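PDB 3MCW: putative hydrolase from Chromobacterium violaceum, which is probably a hydrolase of the isochorismatase family, related to nicotinamidases, though its substrate is not known. Local coordinates for residues Ser10-Gln22 and Trp48-His60. Residues are numbered along the deposited sequence; the frame is centred on the assembly and turned at random. Where two conformers were deposited one is given.
Sequences SDKPLLLLIDMQQ and WRARGLPLIHIRH. With EDO (1,2-ethanediol), chain L; EDO (1,2-ethanediol), chain K.
Leu15 CB sits squarely over the five-membered ring of Trp48, 3.5 Å from its centroid, in a CH-pi contact. Leu53 CD1 lies over the opposite face. The indole is also pinned at its edge. Trp48 NE1 donates to Pro13 O at 2.9 Å, approaching from above the carbonyl plane. Trp48 thus ties the end of helix 37-51 to the start of strand 14-18, within one beta-alpha-beta unit. Strands 14-18 and 55-60 run parallel, 11° apart, between strands 89-93 and 115-121 of the sheet. Five backbone bonds join them, from Leu15 N to Pro54 O through to Asp19 N to Ile58 O. On one face Leu14 CD1 meets Ile56 CD1. Leu16 chi1 (-170°) and chi2 (70°) together turn CD1 onto Ile58 CG1. Past the end of strand 14-18, the Gln21 amide grips His60 twice. Gln21 OE1 accepts from His60 N at 2.9 Å, and Gln21 NE2 donates to His60 O at 3.0 Å, nearly straight. The start of strand 55-60 is looser. Pro54 and Leu55 are partly exposed, and a 1,2-ethanediol, probably from the crystallisation liquor, bonds the N and O of Leu55. Backbone bonds and apolar packing hold the middle, while the C-terminal strand ends form a polar site where Lys93 joins Asp19 and His60.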
loop_
_atom_site.group_PDB
_atom_site.type_symbol
_atom_site.label_atom_id
_atom_site.label_comp_id
_atom_site.label_asym_id
_atom_site.label_seq_id
_atom_site.Cartn_x
_atom_site.Cartn_y
_atom_site.Cartn_z
ATOM N N SER A 10 -22.695 10.088 -1.519
ATOM C CA SER A 10 -23.062 10.567 -2.848
ATOM C C SER A 10 -24.127 9.674 -3.469
ATOM O O SER A 10 -24.422 8.607 -2.943
ATOM C CB SER A 10 -21.842 10.595 -3.789
ATOM O OG SER A 10 -21.610 9.355 -4.445
ATOM N N ASP A 11 -24.725 10.142 -4.565
ATOM C CA ASP A 11 -25.724 9.370 -5.290
ATOM C C ASP A 11 -25.108 8.609 -6.479
ATOM O O ASP A 11 -25.828 8.026 -7.303
ATOM C CB ASP A 11 -26.917 10.214 -5.739
ATOM C CG ASP A 11 -26.554 11.281 -6.763
ATOM O OD1 ASP A 11 -25.407 11.351 -7.242
ATOM O OD2 ASP A 11 -27.453 12.084 -7.060
ATOM N N LYS A 12 -23.778 8.599 -6.596
ATOM C CA LYS A 12 -23.101 7.997 -7.733
ATOM C C LYS A 12 -21.845 7.249 -7.328
ATOM O O LYS A 12 -20.803 7.417 -7.942
ATOM C CB LYS A 12 -22.822 9.052 -8.825
ATOM C CG LYS A 12 -22.056 10.274 -8.351
ATOM C CD LYS A 12 -21.843 11.295 -9.468
ATOM C CE LYS A 12 -21.104 12.510 -8.946
ATOM N NZ LYS A 12 -20.854 13.592 -9.955
ATOM N N PRO A 13 -21.923 6.360 -6.311
ATOM C CA PRO A 13 -20.742 5.584 -5.964
ATOM C C PRO A 13 -20.317 4.751 -7.163
ATOM O O PRO A 13 -21.150 4.187 -7.894
ATOM C CB PRO A 13 -21.239 4.724 -4.797
ATOM C CG PRO A 13 -22.715 4.564 -5.050
ATOM C CD PRO A 13 -23.131 5.896 -5.602
ATOM N N LEU A 14 -19.010 4.620 -7.338
ATOM C CA LEU A 14 -18.419 3.971 -8.494
ATOM C C LEU A 14 -17.844 2.611 -8.094
ATOM O O LEU A 14 -17.036 2.522 -7.164
ATOM C CB LEU A 14 -17.336 4.878 -9.116
ATOM C CG LEU A 14 -16.668 4.324 -10.386
ATOM C CD1 LEU A 14 -16.301 5.429 -11.362
ATOM C CD2 LEU A 14 -15.430 3.471 -10.077
ATOM N N LEU A 15 -18.226 1.578 -8.830
ATOM C CA LEU A 15 -17.717 0.200 -8.605
ATOM C C LEU A 15 -16.454 0.001 -9.376
ATOM O O LEU A 15 -16.431 0.174 -10.605
ATOM C CB LEU A 15 -18.774 -0.811 -9.065
ATOM C CG LEU A 15 -18.413 -2.275 -8.820
ATOM C CD1 LEU A 15 -18.317 -2.619 -7.329
ATOM C CD2 LEU A 15 -19.469 -3.167 -9.497
ATOM N N LEU A 16 -15.378 -0.329 -8.663
ATOM C CA LEU A 16 -14.055 -0.533 -9.204
ATOM C C LEU A 16 -13.652 -1.984 -8.987
ATOM O O LEU A 16 -13.404 -2.388 -7.841
ATOM C CB LEU A 16 -13.061 0.413 -8.496
ATOM C CG LEU A 16 -11.673 0.504 -9.111
ATOM C CD1 LEU A 16 -11.720 1.221 -10.444
ATOM C CD2 LEU A 16 -10.732 1.244 -8.143
ATOM N N LEU A 17 -13.677 -2.778 -10.051
ATOM C CA LEU A 17 -13.381 -4.227 -9.999
ATOM C C LEU A 17 -11.960 -4.469 -10.462
ATOM O O LEU A 17 -11.639 -4.168 -11.603
ATOM C CB LEU A 17 -14.371 -5.004 -10.863
ATOM C CG LEU A 17 -15.812 -5.002 -10.390
ATOM C CD1 LEU A 17 -16.703 -5.790 -11.379
ATOM C CD2 LEU A 17 -15.940 -5.532 -8.984
ATOM N N ILE A 18 -11.135 -5.041 -9.595
ATOM C CA ILE A 18 -9.698 -5.132 -9.831
ATOM C C ILE A 18 -9.231 -6.527 -10.224
ATOM O O ILE A 18 -9.281 -7.470 -9.429
ATOM C CB ILE A 18 -8.946 -4.575 -8.618
ATOM C CG1 ILE A 18 -9.291 -3.089 -8.427
ATOM C CG2 ILE A 18 -7.420 -4.883 -8.743
ATOM C CD1 ILE A 18 -8.725 -2.532 -7.124
ATOM N N ASP A 19 -8.764 -6.624 -11.454
ATOM C CA ASP A 19 -7.933 -7.715 -11.917
ATOM C C ASP A 19 -8.569 -9.112 -11.823
ATOM O O ASP A 19 -7.881 -10.105 -11.624
ATOM C CB ASP A 19 -6.565 -7.729 -11.207
ATOM C CG ASP A 19 -5.726 -6.507 -11.455
ATOM O OD1 ASP A 19 -6.085 -5.636 -12.250
ATOM O OD2 ASP A 19 -4.655 -6.401 -10.776
HETATM N N MSE A 20 -9.872 -9.177 -12.038
HETATM C CA MSE A 20 -10.627 -10.433 -11.939
HETATM C C MSE A 20 -10.517 -11.193 -13.256
HETATM O O MSE A 20 -11.476 -11.323 -14.001
HETATM C CB MSE A 20 -12.063 -10.162 -11.527
HETATM C CG MSE A 20 -12.149 -9.735 -10.083
HETATM SE SE MSE A 20 -11.760 -11.170 -8.824
HETATM C CE MSE A 20 -13.660 -11.814 -9.021
ATOM N N GLN A 21 -9.317 -11.691 -13.494
ATOM C CA GLN A 21 -8.883 -12.345 -14.712
ATOM C C GLN A 21 -8.593 -13.813 -14.422
ATOM O O GLN A 21 -8.321 -14.220 -13.290
ATOM C CB GLN A 21 -7.679 -11.630 -15.309
ATOM C CG GLN A 21 -8.011 -10.250 -15.853
ATOM C CD GLN A 21 -6.803 -9.346 -15.902
ATOM O OE1 GLN A 21 -6.558 -8.593 -14.953
ATOM N NE2 GLN A 21 -6.024 -9.428 -16.993
ATOM N N GLN A 22 -8.677 -14.624 -15.472
ATOM C CA GLN A 22 -8.561 -16.067 -15.318
ATOM C C GLN A 22 -7.181 -16.499 -14.815
ATOM O O GLN A 22 -7.055 -17.569 -14.229
ATOM C CB GLN A 22 -8.944 -16.775 -16.605
ATOM C CG GLN A 22 -10.430 -16.544 -16.947
ATOM C CD GLN A 22 -10.848 -17.073 -18.288
ATOM O OE1 GLN A 22 -10.353 -18.076 -18.721
ATOM N NE2 GLN A 22 -11.747 -16.365 -18.960
ATOM N N TRP A 48 -24.999 -2.669 -10.093
ATOM C CA TRP A 48 -24.501 -1.432 -10.686
ATOM C C TRP A 48 -25.070 -1.249 -12.078
ATOM O O TRP A 48 -25.480 -0.140 -12.445
ATOM C CB TRP A 48 -22.966 -1.370 -10.651
ATOM C CG TRP A 48 -22.427 -0.417 -9.620
ATOM C CD1 TRP A 48 -21.935 0.820 -9.899
ATOM C CD2 TRP A 48 -22.360 -0.573 -8.197
ATOM N NE1 TRP A 48 -21.587 1.452 -8.736
ATOM C CE2 TRP A 48 -21.847 0.627 -7.680
ATOM C CE3 TRP A 48 -22.650 -1.617 -7.298
ATOM C CZ2 TRP A 48 -21.597 0.816 -6.324
ATOM C CZ3 TRP A 48 -22.448 -1.419 -5.941
ATOM C CH2 TRP A 48 -21.903 -0.203 -5.464
ATOM N N ARG A 49 -25.035 -2.290 -12.881
ATOM C CA ARG A 49 -25.579 -2.241 -14.233
ATOM C C ARG A 49 -27.082 -1.946 -14.210
ATOM O O ARG A 49 -27.563 -1.101 -14.959
ATOM C CB ARG A 49 -25.311 -3.552 -14.967
ATOM C CG ARG A 49 -23.878 -3.740 -15.375
ATOM C CD ARG A 49 -23.658 -5.142 -15.881
ATOM N NE ARG A 49 -22.309 -5.273 -16.447
ATOM C CZ ARG A 49 -21.688 -6.405 -16.707
ATOM N NH1 ARG A 49 -22.208 -7.575 -16.407
ATOM N NH2 ARG A 49 -20.501 -6.363 -17.294
ATOM N N ALA A 50 -27.819 -2.646 -13.359
ATOM C CA ALA A 50 -29.268 -2.492 -13.294
ATOM C C ALA A 50 -29.647 -1.076 -12.888
ATOM O O ALA A 50 -30.641 -0.557 -13.371
ATOM C CB ALA A 50 -29.856 -3.525 -12.338
ATOM N N ARG A 51 -28.843 -0.447 -12.030
ATOM C CA ARG A 51 -29.103 0.887 -11.521
ATOM C C ARG A 51 -28.476 1.972 -12.391
ATOM O O ARG A 51 -28.723 3.168 -12.157
ATOM C CB ARG A 51 -28.636 1.002 -10.072
ATOM C CG ARG A 51 -29.484 0.193 -9.073
ATOM C CD ARG A 51 -28.888 0.299 -7.688
ATOM N NE ARG A 51 -29.622 -0.453 -6.661
ATOM C CZ ARG A 51 -30.764 -0.085 -6.110
ATOM N NH1 ARG A 51 -31.374 1.040 -6.475
ATOM N NH2 ARG A 51 -31.337 -0.862 -5.179
ATOM N N GLY A 52 -27.672 1.594 -13.378
ATOM C CA GLY A 52 -27.033 2.592 -14.219
ATOM C C GLY A 52 -26.004 3.444 -13.503
ATOM O O GLY A 52 -25.810 4.604 -13.859
ATOM N N LEU A 53 -25.330 2.867 -12.521
ATOM C CA LEU A 53 -24.331 3.582 -11.732
ATOM C C LEU A 53 -22.931 3.442 -12.360
ATOM O O LEU A 53 -22.671 2.525 -13.136
ATOM C CB LEU A 53 -24.357 3.028 -10.304
ATOM C CG LEU A 53 -25.575 3.409 -9.506
ATOM C CD1 LEU A 53 -25.618 2.563 -8.227
ATOM C CD2 LEU A 53 -25.506 4.908 -9.174
ATOM N N PRO A 54 -22.006 4.339 -11.991
ATOM C CA PRO A 54 -20.704 4.344 -12.608
ATOM C C PRO A 54 -19.877 3.092 -12.252
ATOM O O PRO A 54 -19.885 2.663 -11.100
ATOM C CB PRO A 54 -20.049 5.617 -12.030
ATOM C CG PRO A 54 -21.055 6.380 -11.381
ATOM C CD PRO A 54 -22.188 5.477 -11.079
ATOM N N LEU A 55 -19.126 2.572 -13.217
ATOM C CA LEU A 55 -18.332 1.388 -12.975
ATOM C C LEU A 55 -17.116 1.383 -13.865
ATOM O O LEU A 55 -17.143 1.864 -15.005
ATOM C CB LEU A 55 -19.133 0.099 -12.973
ATOM C CG LEU A 55 -19.635 -0.302 -14.307
ATOM C CD1 LEU A 55 -18.668 -1.227 -14.839
ATOM C CD2 LEU A 55 -20.996 -1.004 -14.167
ATOM N N ILE A 56 -16.017 0.876 -13.330
ATOM C CA ILE A 56 -14.750 0.738 -14.075
ATOM C C ILE A 56 -14.173 -0.643 -13.760
ATOM O O ILE A 56 -14.013 -1.012 -12.579
ATOM C CB ILE A 56 -13.731 1.835 -13.695
ATOM C CG1 ILE A 56 -14.257 3.225 -14.082
ATOM C CG2 ILE A 56 -12.375 1.555 -14.301
ATOM C CD1 ILE A 56 -13.384 4.363 -13.566
ATOM N N HIS A 57 -13.817 -1.375 -14.806
ATOM C CA HIS A 57 -13.049 -2.609 -14.698
ATOM C C HIS A 57 -11.570 -2.266 -14.822
ATOM O O HIS A 57 -11.166 -1.614 -15.776
ATOM C CB HIS A 57 -13.425 -3.569 -15.813
ATOM C CG HIS A 57 -14.857 -3.896 -15.939
ATOM N ND1 HIS A 57 -15.424 -4.950 -15.255
ATOM C CD2 HIS A 57 -15.833 -3.304 -16.670
ATOM C CE1 HIS A 57 -16.700 -4.991 -15.601
ATOM N NE2 HIS A 57 -16.986 -4.000 -16.447
ATOM N N ILE A 58 -10.749 -2.723 -13.871
ATOM C CA ILE A 58 -9.316 -2.626 -13.952
ATOM C C ILE A 58 -8.769 -3.972 -14.389
ATOM O O ILE A 58 -9.118 -5.020 -13.825
ATOM C CB ILE A 58 -8.711 -2.210 -12.584
ATOM C CG1 ILE A 58 -9.240 -0.861 -12.112
ATOM C CG2 ILE A 58 -7.169 -2.246 -12.642
ATOM C CD1 ILE A 58 -9.003 0.315 -13.056
ATOM N N ARG A 59 -7.906 -3.945 -15.389
ATOM C CA ARG A 59 -7.303 -5.106 -15.983
ATOM C C ARG A 59 -5.788 -5.040 -15.812
ATOM O O ARG A 59 -5.204 -3.983 -16.050
ATOM C CB ARG A 59 -7.595 -5.132 -17.523
ATOM C CG ARG A 59 -7.365 -6.439 -18.191
ATOM C CD ARG A 59 -7.616 -6.342 -19.671
ATOM N NE ARG A 59 -6.612 -5.567 -20.359
ATOM C CZ ARG A 59 -6.732 -5.108 -21.602
ATOM N NH1 ARG A 59 -7.881 -5.246 -22.255
ATOM N NH2 ARG A 59 -5.730 -4.458 -22.156
ATOM N N HIS A 60 -5.147 -6.146 -15.475
ATOM C CA HIS A 60 -3.704 -6.180 -15.362
ATOM C C HIS A 60 -3.090 -6.759 -16.628
ATOM O O HIS A 60 -3.496 -7.825 -17.101
ATOM C CB HIS A 60 -3.266 -7.018 -14.148
ATOM C CG HIS A 60 -1.839 -6.807 -13.826
ATOM N ND1 HIS A 60 -1.394 -5.662 -13.198
ATOM C CD2 HIS A 60 -0.754 -7.552 -14.112
ATOM C CE1 HIS A 60 -0.084 -5.742 -13.091
ATOM N NE2 HIS A 60 0.325 -6.875 -13.637
HETATM C C1 EDO L . -17.537 5.268 -15.664
HETATM O O1 EDO L . -16.697 4.215 -16.061
HETATM C C2 EDO L . -18.857 5.039 -16.358
HETATM O O2 EDO L . -19.553 3.952 -15.728
HETATM C C1 EDO K . -29.641 4.688 -6.684
HETATM O O1 EDO K . -30.687 5.687 -6.704
HETATM C C2 EDO K . -29.639 3.946 -7.981
HETATM O O2 EDO K . -30.742 3.048 -8.094
#